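Local coordinates for 2,3,4,5-tetrahydropyridine-2,6-dicarboxylate N-succinyltransferase (Campylobacter jejuni, PDB 2RIJ), which probably catalyses the transfer of succinyl from succinyl-CoA to tetrahydrodipicolinate, an early step in lysine biosynthesis through diaminopimelate, at residues D117-D121 against D122-F126; K176-L180 against E181-A185; S271-G274 against G275-I279; C313-D316 against A317-V321. One frame throughout, in Å; residues are numbered along the deposited sequence.

In the fold
The four contacts follow one another along the chain and divide into two pairs. Contacts 3 and 4 are equivalent corner turns of a parallel beta-helix: strands 272-273 and 314-315 flank strand 298-299 in one sheet, strands 278-279 and 320-321 flank 304-305 in another, and the contact centres are about 9 Å apart. Both carry residues predicted to bind succinyl-CoA, and G275 of contact 3 lies about 4 Å, at their nearest atoms, from E258, the predicted acyl-anhydride residue. Contacts 1 and 2 lie away from these sites, their centres about 43 and 36 Å from that of contact 3 and about 23 Å from each other.

Contact 1: D117-D121 against D122-F126; sequences DKFKD and DEFSF
D122 follows D121 directly and takes the third place of a type II beta turn running from K120 to E123, as its positive phi of 58° attests. Its N donates to water 3 at 2.9 Å, a water that makes a weak bond to D121 OD1; D122 O is hydrogen-bonded to R35 NE in strand 27-35. E123 comes back alongside K120, the two side chains pointing the same way, with E123 CB 3.8 Å from K120 CB. A bend at chi2 of E123 (86°) turns its carboxylate beside the aliphatic part of the extended lysine. The charged ends stay apart, K120 NZ to E123 OE2 being 4.7 Å, and water 2 bridges them: it accepts from NZ and donates to OE2. F124 opens strand 124-129, and its ring has the K118 carbonyl at its edge, in plane, with K118 O 3.7 Å from F124 CE2. K120 N also lies at that edge, while E123 CG stands 3.5 Å above the plane of the F124 ring, offset toward its rim. F119 CD1 approaches F124 CD2 more loosely, at 4.4 Å, and M192 of the second subunit packs on F124. Water 1 accepts from F124 N and donates to K120 O. No direct hydrogen bond joins the two segments, which implies that water makes the polar links across this turn.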
# COMPACT_ATOMS: atom_id res chain seq x y z
N ASP A 117 14.59 44.81 58.10
CA ASP A 117 16.04 44.87 58.03
C ASP A 117 16.62 45.28 56.66
O ASP A 117 17.62 45.99 56.61
CB ASP A 117 16.61 43.54 58.50
CG ASP A 117 18.14 43.53 58.53
OD1 ASP A 117 18.71 44.44 59.15
OD2 ASP A 117 18.75 42.60 57.95
N LYS A 118 16.00 44.89 55.55
CA LYS A 118 16.50 45.24 54.24
C LYS A 118 15.64 46.28 53.53
O LYS A 118 15.67 46.36 52.29
CB LYS A 118 16.59 43.99 53.35
CG LYS A 118 17.22 42.76 53.99
CD LYS A 118 18.68 42.99 54.21
CE LYS A 118 19.43 41.72 54.54
NZ LYS A 118 20.86 42.10 54.73
N PHE A 119 14.88 47.06 54.29
CA PHE A 119 13.86 47.92 53.70
C PHE A 119 14.46 48.91 52.75
O PHE A 119 15.52 49.47 53.03
CB PHE A 119 13.04 48.68 54.75
CG PHE A 119 11.92 49.45 54.15
CD1 PHE A 119 10.76 48.80 53.76
CD2 PHE A 119 12.06 50.80 53.88
CE1 PHE A 119 9.74 49.49 53.14
CE2 PHE A 119 11.05 51.50 53.25
CZ PHE A 119 9.89 50.85 52.88
N LYS A 120 13.79 49.13 51.64
CA LYS A 120 14.06 50.24 50.76
C LYS A 120 12.73 50.69 50.26
O LYS A 120 11.79 49.89 50.15
CB LYS A 120 14.90 49.85 49.55
CG LYS A 120 16.21 49.20 49.86
CD LYS A 120 16.93 48.82 48.57
CE LYS A 120 18.40 48.46 48.83
NZ LYS A 120 19.11 48.10 47.56
N ASP A 121 12.64 51.97 49.94
CA ASP A 121 11.40 52.51 49.42
C ASP A 121 11.10 51.95 48.05
O ASP A 121 12.02 51.76 47.26
CB ASP A 121 11.45 54.04 49.34
CG ASP A 121 11.35 54.70 50.73
OD1 ASP A 121 10.39 54.37 51.52
OD2 ASP A 121 12.22 55.57 50.98
N ASP A 122 9.82 51.72 47.78
CA ASP A 122 9.30 51.22 46.51
C ASP A 122 9.86 49.87 46.03
O ASP A 122 9.75 49.53 44.86
CB ASP A 122 9.49 52.27 45.42
CG ASP A 122 8.80 53.57 45.75
OD1 ASP A 122 7.57 53.55 45.97
OD2 ASP A 122 9.51 54.59 45.82
N GLU A 123 10.43 49.11 46.93
CA GLU A 123 11.14 47.86 46.62
C GLU A 123 10.20 46.66 46.83
O GLU A 123 10.31 45.64 46.15
CB GLU A 123 12.33 47.78 47.58
CG GLU A 123 13.23 46.54 47.50
CD GLU A 123 14.33 46.65 46.46
OE1 GLU A 123 14.34 47.67 45.74
OE2 GLU A 123 15.17 45.74 46.38
N PHE A 124 9.31 46.78 47.82
CA PHE A 124 8.46 45.70 48.25
C PHE A 124 6.99 46.07 48.13
O PHE A 124 6.58 47.22 48.38
CB PHE A 124 8.78 45.30 49.68
CG PHE A 124 10.21 44.95 49.91
CD1 PHE A 124 10.69 43.70 49.62
CD2 PHE A 124 11.08 45.87 50.50
CE1 PHE A 124 12.04 43.35 49.83
CE2 PHE A 124 12.43 45.55 50.73
CZ PHE A 124 12.91 44.29 50.41
N SER A 125 6.19 45.09 47.73
CA SER A 125 4.76 45.29 47.51
C SER A 125 3.96 44.09 48.01
O SER A 125 4.33 42.94 47.77
CB SER A 125 4.43 45.51 46.03
OG SER A 125 4.84 46.78 45.56
N PHE A 126 2.88 44.39 48.71
CA PHE A 126 1.90 43.38 49.07
C PHE A 126 1.00 43.11 47.87
O PHE A 126 0.55 44.02 47.16
CB PHE A 126 1.07 43.87 50.23
CG PHE A 126 0.06 42.88 50.71
CD1 PHE A 126 0.45 41.79 51.46
CD2 PHE A 126 -1.28 43.04 50.40
CE1 PHE A 126 -0.50 40.90 51.93
CE2 PHE A 126 -2.22 42.15 50.85
CZ PHE A 126 -1.85 41.10 51.63
O HOH W 1 9.07 49.10 49.73
O HOH W 2 18.26 45.52 46.44
O HOH W 3 8.00 52.39 49.97
O HOH W 4 13.23 50.10 45.40

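Contact 2: K176-L180 against E181-A185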
# COMPACT_ATOMS: atom_id res chain seq x y z
N LYS A 176 18.41 39.08 35.62
CA LYS A 176 17.96 40.44 35.94
C LYS A 176 17.40 41.12 34.68
O LYS A 176 18.10 41.14 33.66
CB LYS A 176 19.13 41.29 36.45
CG LYS A 176 19.93 40.69 37.58
CD LYS A 176 19.05 40.42 38.72
CE LYS A 176 19.80 40.37 40.05
NZ LYS A 176 18.76 40.15 41.10
N PRO A 177 16.18 41.69 34.75
CA PRO A 177 15.60 42.34 33.60
C PRO A 177 16.19 43.74 33.33
O PRO A 177 16.46 44.52 34.26
CB PRO A 177 14.10 42.39 33.94
CG PRO A 177 14.08 42.48 35.48
CD PRO A 177 15.29 41.69 35.92
N ILE A 178 16.38 44.03 32.05
CA ILE A 178 16.86 45.33 31.59
C ILE A 178 15.98 45.77 30.43
O ILE A 178 15.79 45.03 29.47
CB ILE A 178 18.31 45.23 31.09
CG1 ILE A 178 19.19 44.59 32.16
CG2 ILE A 178 18.83 46.64 30.59
CD1 ILE A 178 20.62 44.32 31.72
N GLU A 179 15.44 46.97 30.51
CA GLU A 179 14.66 47.55 29.42
C GLU A 179 15.50 47.64 28.16
O GLU A 179 16.64 48.06 28.22
CB GLU A 179 14.17 48.96 29.78
CG GLU A 179 13.29 49.03 30.99
CD GLU A 179 12.63 50.40 31.12
OE1 GLU A 179 11.64 50.65 30.39
OE2 GLU A 179 13.11 51.23 31.93
N LEU A 180 14.94 47.20 27.04
CA LEU A 180 15.64 47.25 25.76
C LEU A 180 16.04 48.70 25.43
O LEU A 180 17.12 48.95 24.91
CB LEU A 180 14.78 46.61 24.63
CG LEU A 180 14.57 45.08 24.80
CD1 LEU A 180 13.48 44.56 23.87
CD2 LEU A 180 15.87 44.32 24.62
N GLU A 181 15.18 49.67 25.75
CA GLU A 181 15.46 51.06 25.42
C GLU A 181 16.66 51.58 26.22
O GLU A 181 17.40 52.44 25.76
CB GLU A 181 14.22 51.92 25.62
CG GLU A 181 14.32 53.33 25.03
CD GLU A 181 14.85 53.37 23.57
OE1 GLU A 181 14.36 52.65 22.66
OE2 GLU A 181 15.79 54.16 23.33
N TYR A 182 16.86 51.01 27.40
CA TYR A 182 18.04 51.34 28.19
C TYR A 182 19.34 50.86 27.49
O TYR A 182 20.37 51.56 27.48
CB TYR A 182 17.92 50.76 29.61
CG TYR A 182 19.16 50.98 30.41
CD1 TYR A 182 19.36 52.16 31.10
CD2 TYR A 182 20.18 50.03 30.40
CE1 TYR A 182 20.50 52.38 31.83
CE2 TYR A 182 21.33 50.24 31.10
CZ TYR A 182 21.48 51.41 31.83
OH TYR A 182 22.63 51.61 32.51
N LEU A 183 19.30 49.66 26.92
CA LEU A 183 20.43 49.13 26.19
C LEU A 183 20.69 49.96 24.95
O LEU A 183 21.84 50.23 24.60
CB LEU A 183 20.19 47.65 25.83
CG LEU A 183 20.20 46.61 26.93
CD1 LEU A 183 19.81 45.24 26.34
CD2 LEU A 183 21.56 46.49 27.66
N ARG A 184 19.64 50.36 24.25
CA ARG A 184 19.80 51.18 23.05
C ARG A 184 20.42 52.52 23.43
O ARG A 184 21.38 52.96 22.80
CB ARG A 184 18.46 51.40 22.35
CG ARG A 184 17.87 50.12 21.75
CD ARG A 184 16.48 50.38 21.12
NE ARG A 184 15.79 49.12 20.90
CZ ARG A 184 14.64 48.78 21.46
NH1 ARG A 184 13.98 49.63 22.23
NH2 ARG A 184 14.16 47.58 21.25
N ALA A 185 19.86 53.17 24.45
CA ALA A 185 20.34 54.49 24.91
C ALA A 185 21.81 54.48 25.39
O ALA A 185 22.51 55.48 25.28
CB ALA A 185 19.44 55.05 26.02
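L180 and R184 meet one helical turn apart, the leucine CB lying over one face of the guanidinium, 3.6 Å from R184 NH2. An extended chain from CG to NE carries the arginine back along the first turn. In the conformer of E181 described here, R184 NH1 forms a salt bridge of 3.1 Å with E181 OE1, meeting that oxygen from above the carboxylate plane (37° out of it), while OE1 itself lies near the guanidinium plane. NH2 reaches D216 and the carbonyl of P214 on the third subunit, so the same group ties the helix start to a neighbouring chain. The tighter apolar packing lies around I178. Its CG2, anti to the backbone N, touches Y182 CD2 at 3.7 Å and L183 CG at 3.9 Å, crossing the L183 side chain at about a right angle. A looser apolar pair is L180 CD2 with L183 CD1, at 4.4 Å. L183 in turn rests on A171 of strand 170-173 and on I213 of the third subunit. Between the two regions the chain passes from strand 176-178 into helix 180-192, with E179 at the N-cap position. Within the two segments E179 O receives two weak bonds, from Y182 N and L183 N, and the first bond of regular strength across them runs from R184 N to L180 O (3.0 Å, 160° at the hydrogen). The E179 carboxylate turns out of the contact to accept from L38 N and N39 N. On the solvent side E181 is exposed, bent at chi2 toward R184.

Contact 3: S271-G274 against G275-I279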
# COMPACT_ATOMS: atom_id res chain seq x y z
N SER A 271 5.08 8.70 32.97
CA SER A 271 5.18 8.80 31.53
C SER A 271 6.60 9.13 31.13
O SER A 271 7.40 9.64 31.92
CB SER A 271 4.19 9.81 30.97
OG SER A 271 2.87 9.34 31.10
N ASP A 272 6.93 8.84 29.88
CA ASP A 272 8.27 9.08 29.35
C ASP A 272 8.12 9.81 28.01
O ASP A 272 7.53 9.26 27.07
CB ASP A 272 8.95 7.75 29.17
CG ASP A 272 10.41 7.86 28.86
OD1 ASP A 272 10.77 8.50 27.83
OD2 ASP A 272 11.21 7.26 29.61
N VAL A 273 8.54 11.06 27.98
CA VAL A 273 8.46 11.93 26.81
C VAL A 273 9.84 11.81 26.15
O VAL A 273 10.85 12.26 26.70
CB VAL A 273 8.14 13.37 27.15
CG1 VAL A 273 7.99 14.25 25.85
CG2 VAL A 273 6.91 13.47 28.07
N GLY A 274 9.89 11.11 25.03
CA GLY A 274 11.15 10.77 24.37
C GLY A 274 11.83 11.98 23.72
O GLY A 274 11.24 13.06 23.58
N GLY A 275 13.10 11.77 23.35
CA GLY A 275 13.97 12.83 22.88
C GLY A 275 13.37 13.47 21.65
O GLY A 275 13.09 12.80 20.65
N GLY A 276 13.14 14.79 21.71
CA GLY A 276 12.59 15.52 20.57
C GLY A 276 11.11 15.30 20.28
O GLY A 276 10.60 15.80 19.29
N ALA A 277 10.42 14.56 21.14
CA ALA A 277 8.99 14.42 20.99
C ALA A 277 8.31 15.77 21.25
O ALA A 277 8.82 16.63 21.98
CB ALA A 277 8.42 13.34 21.91
N SER A 278 7.15 15.94 20.64
CA SER A 278 6.31 17.12 20.81
C SER A 278 5.00 16.69 21.42
O SER A 278 4.36 15.76 20.90
CB SER A 278 5.99 17.77 19.44
OG SER A 278 6.94 18.75 19.06
N ILE A 279 4.56 17.37 22.47
CA ILE A 279 3.20 17.30 22.96
C ILE A 279 2.55 18.67 22.75
O ILE A 279 2.94 19.64 23.39
CB ILE A 279 3.09 16.87 24.43
CG1 ILE A 279 3.83 15.55 24.65
CG2 ILE A 279 1.62 16.74 24.86
CD1 ILE A 279 4.01 15.19 26.12
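The flat group that organises G274 and A277 is the carbonyl of G274: A277 N sits above its plane, 43° out of it, rather than on a lone pair, and still makes a nearly straight hydrogen bond of 3.0 Å (162° at the hydrogen). A277 CB approaches the same oxygen, 3.3 Å from G274 O. The A277 N to G274 O bond closes a type II beta turn from G274 to A277, at a corner between strands 272-273 and 278-279 of the left-handed beta-helix expected for hexapeptide-repeat acyltransferases. G276, at the third place, has a phi of 73°, as this turn type requires. The predicted succinyl-CoA residues G275 and S278 sit on and just after the turn; in the conformer described, S278 OG is hydrogen-bonded to R260 NH2, of another residue predicted to bind succinyl-CoA, and G276 O accepts from N302 of the third subunit. Inside the corner the contact is purely apolar. V273 CG1 faces A277 CB at 4.1 Å. I279, whose CB points back toward the first strand, swings CG1 beside its own backbone N, and its CD1 thereby crosses the valine obliquely, ending 3.9 Å from V273 CG2 and 4.1 Å from V273 CG1.

Contact 4: C313-D316 against A317-V321; sequences CIVD and AGIAV
With chi1 at 179°, V315 holds CG1 anti to its own N and thus over the inside of the corner, where V321 sends its CG2, the branch anti to its carbonyl carbon, to meet it. V315 CG1 and V321 CG2 come to 3.9 Å with the two side chains crossing obliquely. The same V315 CG1 is 3.9 Å from I319 CB, so one methyl of V315 serves both residues of the returning chain. I319 places CG1 beside its backbone N, which brings it to 3.7 Å from D316 CB. The backbone closes through I319 N, which donates to D316 O at 3.1 Å from a position tilted 32° from the carbonyl plane. G318, with phi 87°, fills the third place of this type II turn from D316 to I319. The D316 carboxylate leads away from the turn: OD1 is bonded to H361 NE2, and the side chain lies close to R363. D316, A317 and R363 are all predicted to bind succinyl-CoA, while A317 also packs on L322 of the second subunit. A type II turn between two short strands, with V315 and V321 packed together behind it, is the corner arrangement of the left-handed parallel beta-helix of hexapeptide-repeat transferases.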
# COMPACT_ATOMS: atom_id res chain seq x y z
N CYS A 313 -0.79 4.52 27.15
CA CYS A 313 -0.72 4.63 25.71
C CYS A 313 0.73 4.70 25.25
O CYS A 313 1.60 5.18 25.96
CB CYS A 313 -1.47 5.84 25.20
SG CYS A 313 -3.27 5.80 25.43
N ILE A 314 0.96 4.23 24.03
CA ILE A 314 2.29 4.25 23.42
C ILE A 314 2.18 4.90 22.06
O ILE A 314 1.29 4.58 21.28
CB ILE A 314 2.86 2.87 23.23
CG1 ILE A 314 2.99 2.15 24.58
CG2 ILE A 314 4.24 2.92 22.51
CD1 ILE A 314 3.47 0.75 24.38
N VAL A 315 3.06 5.87 21.82
CA VAL A 315 3.24 6.46 20.49
C VAL A 315 4.65 6.08 20.07
O VAL A 315 5.64 6.46 20.71
CB VAL A 315 3.04 7.96 20.46
CG1 VAL A 315 3.27 8.54 19.06
CG2 VAL A 315 1.62 8.36 20.94
N ASP A 316 4.75 5.32 19.00
CA ASP A 316 6.10 4.88 18.55
C ASP A 316 6.96 6.08 18.08
O ASP A 316 6.45 7.12 17.58
CB ASP A 316 6.01 3.91 17.37
CG ASP A 316 5.67 2.46 17.79
OD1 ASP A 316 5.51 2.10 19.00
OD2 ASP A 316 5.57 1.65 16.83
N ALA A 317 8.26 5.91 18.20
CA ALA A 317 9.18 6.92 17.71
C ALA A 317 8.84 7.29 16.29
O ALA A 317 8.50 6.42 15.44
CB ALA A 317 10.64 6.40 17.83
N GLY A 318 8.83 8.60 16.00
CA GLY A 318 8.65 9.08 14.62
C GLY A 318 7.20 9.24 14.21
O GLY A 318 6.90 9.81 13.20
N ILE A 319 6.26 8.80 15.03
CA ILE A 319 4.86 8.82 14.63
C ILE A 319 4.26 10.15 15.00
O ILE A 319 4.38 10.60 16.14
CB ILE A 319 4.03 7.66 15.37
CG1 ILE A 319 4.52 6.28 14.94
CG2 ILE A 319 2.52 7.81 15.15
CD1 ILE A 319 4.32 5.96 13.51
N ALA A 320 3.49 10.73 14.08
CA ALA A 320 2.66 11.87 14.39
C ALA A 320 1.21 11.51 14.54
O ALA A 320 0.57 11.03 13.57
CB ALA A 320 2.82 12.95 13.29
N VAL A 321 0.66 11.74 15.73
CA VAL A 321 -0.71 11.45 16.07
C VAL A 321 -1.46 12.78 16.17
O VAL A 321 -1.55 13.41 17.24
CB VAL A 321 -0.88 10.61 17.40
CG1 VAL A 321 -2.33 10.31 17.68
CG2 VAL A 321 -0.09 9.33 17.33